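Local coordinates for alpha-rhamnosidase (Dictyoglomus thermophilum, PDB 6I60), which probably hydrolyses terminal non-reducing alpha-L-rhamnose residues from alpha-L-rhamnosides, as a bacterial glycoside hydrolase, at residues Gly775-Ala780 against His852-Leu857. Numbering follows the deposited sequence.
Sequences GYDEVA and HPVGDL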
loop_
_atom_site.group_PDB
_atom_site.type_symbol
_atom_site.label_atom_id
_atom_site.label_comp_id
_atom_site.label_asym_id
_atom_site.label_seq_id
_atom_site.Cartn_x
_atom_site.Cartn_y
_atom_site.Cartn_z
ATOM N N GLY A 775 2.767 31.340 -1.286
ATOM C CA GLY A 775 1.992 32.227 -0.441
ATOM C C GLY A 775 0.552 32.425 -0.851
ATOM O O GLY A 775 -0.030 33.472 -0.547
ATOM N N TYR A 776 -0.049 31.450 -1.526
ATOM C CA TYR A 776 -1.437 31.540 -1.974
ATOM C C TYR A 776 -2.231 30.331 -1.494
ATOM O O TYR A 776 -2.921 29.658 -2.263
ATOM C CB TYR A 776 -1.511 31.674 -3.491
ATOM C CG TYR A 776 -1.067 33.026 -4.001
ATOM C CD1 TYR A 776 -1.898 34.136 -3.897
ATOM C CD2 TYR A 776 0.184 33.195 -4.582
ATOM C CE1 TYR A 776 -1.497 35.374 -4.360
ATOM C CE2 TYR A 776 0.595 34.429 -5.047
ATOM C CZ TYR A 776 -0.248 35.516 -4.934
ATOM O OH TYR A 776 0.153 36.748 -5.396
ATOM N N ASP A 777 -2.143 30.045 -0.192
ATOM C CA ASP A 777 -2.885 28.925 0.375
ATOM C C ASP A 777 -4.386 29.185 0.418
ATOM O O ASP A 777 -5.165 28.228 0.480
ATOM C CB ASP A 777 -2.366 28.602 1.778
ATOM C CG ASP A 777 -2.161 29.845 2.632
ATOM O OD1 ASP A 777 -2.545 30.949 2.189
ATOM O OD2 ASP A 777 -1.619 29.715 3.753
ATOM N N GLU A 778 -4.810 30.453 0.386
ATOM C CA GLU A 778 -6.238 30.752 0.378
ATOM C C GLU A 778 -6.894 30.313 -0.923
ATOM O O GLU A 778 -8.054 29.884 -0.917
ATOM C CB GLU A 778 -6.469 32.245 0.609
ATOM C CG GLU A 778 -5.944 32.760 1.942
ATOM C CD GLU A 778 -6.802 32.324 3.117
ATOM O OE1 GLU A 778 -7.956 31.896 2.890
ATOM O OE2 GLU A 778 -6.320 32.408 4.268
ATOM N N VAL A 779 -6.175 30.414 -2.043
ATOM C CA VAL A 779 -6.715 29.962 -3.321
ATOM C C VAL A 779 -6.873 28.447 -3.325
ATOM O O VAL A 779 -7.874 27.913 -3.817
ATOM C CB VAL A 779 -5.817 30.446 -4.474
ATOM C CG1 VAL A 779 -6.307 29.894 -5.805
ATOM C CG2 VAL A 779 -5.764 31.968 -4.504
ATOM N N ALA A 780 -5.894 27.730 -2.771
ATOM C CA ALA A 780 -5.973 26.274 -2.737
ATOM C C ALA A 780 -7.122 25.802 -1.855
ATOM O O ALA A 780 -7.814 24.833 -2.192
ATOM C CB ALA A 780 -4.646 25.689 -2.253
ATOM N N HIS A 852 -1.509 26.046 8.504
ATOM C CA HIS A 852 -2.058 27.012 7.555
ATOM C C HIS A 852 -3.536 27.206 7.859
ATOM O O HIS A 852 -4.398 26.554 7.252
ATOM C CB HIS A 852 -1.846 26.553 6.113
ATOM C CG HIS A 852 -0.427 26.665 5.647
ATOM N ND1 HIS A 852 -0.046 27.500 4.618
ATOM C CD2 HIS A 852 0.703 26.053 6.073
ATOM C CE1 HIS A 852 1.257 27.394 4.429
ATOM N NE2 HIS A 852 1.735 26.524 5.300
ATOM N N PRO A 853 -3.870 28.096 8.794
ATOM C CA PRO A 853 -5.285 28.344 9.100
ATOM C C PRO A 853 -5.927 29.281 8.089
ATOM O O PRO A 853 -5.913 30.504 8.264
ATOM C CB PRO A 853 -5.238 28.965 10.501
ATOM C CG PRO A 853 -3.856 29.542 10.636
ATOM C CD PRO A 853 -2.966 28.962 9.568
ATOM N N VAL A 854 -6.493 28.716 7.028
ATOM C CA VAL A 854 -7.038 29.494 5.926
ATOM C C VAL A 854 -8.561 29.396 5.948
ATOM O O VAL A 854 -9.144 28.549 6.626
ATOM C CB VAL A 854 -6.475 29.035 4.569
ATOM C CG1 VAL A 854 -5.056 29.539 4.391
ATOM C CG2 VAL A 854 -6.520 27.523 4.476
ATOM N N GLY A 855 -9.204 30.280 5.186
ATOM C CA GLY A 855 -10.652 30.247 5.062
ATOM C C GLY A 855 -11.339 30.465 6.394
ATOM O O GLY A 855 -10.958 31.332 7.187
ATOM N N ASP A 856 -12.374 29.662 6.646
ATOM C CA ASP A 856 -13.106 29.688 7.905
ATOM C C ASP A 856 -12.740 28.513 8.807
ATOM O O ASP A 856 -13.566 28.061 9.607
ATOM C CB ASP A 856 -14.612 29.709 7.643
ATOM C CG ASP A 856 -15.051 28.629 6.671
ATOM O OD1 ASP A 856 -14.193 28.114 5.924
ATOM O OD2 ASP A 856 -16.255 28.293 6.656
ATOM N N LEU A 857 -11.514 28.009 8.690
ATOM C CA LEU A 857 -11.078 26.897 9.523
ATOM C C LEU A 857 -10.886 27.352 10.963
ATOM O O LEU A 857 -10.348 28.431 11.226
ATOM C CB LEU A 857 -9.774 26.307 8.985
ATOM C CG LEU A 857 -9.877 25.468 7.710
ATOM C CD1 LEU A 857 -8.517 24.910 7.323
ATOM C CD2 LEU A 857 -10.892 24.351 7.883
#
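Asp777 and Glu778, in the first turn of helix 777-784, reach with their carboxylates to the loop 852-857, which lies between strands 846-849 and 859-866, and so join the six-hairpin (alpha/alpha) glycosidase domain to the C-terminal beta domain. His852 gives its ND1 proton to Asp777 OD2 (2.9 Å), which accepts through its anti lone pair. Carboxylate and imidazole planes stand almost perpendicular, 88° apart, and OD2 meets the ring at its edge, tilted slightly from the ring plane. The other ring nitrogen, NE2, is hydrogen-bonded to Glu850 OE2, so the imidazole is gripped at both nitrogens and its rotation fixed; two carboxylates would be expected to favour its protonated form. Val854 meets both acidic side chains through CG1, which comes within 3.4 Å of Asp777 CG and also touches the carboxylate of Glu778. With chi1 at -76°, Val854 holds this methyl beside its own backbone N, directed at the helix. Replacing Asp777 with an alanine would probably leave His852 ND1 without its acceptor and open a gap beside Val854 CG1. Further along the loop, a type II' turn runs from Val854 to Leu857, closed by Leu857 N to Val854 O. Glu778, its chain bent at chi2 (-74°), reaches this turn, where Gly855 N donates to the syn side of OE1 at 3.1 Å, slightly out of the carboxylate plane.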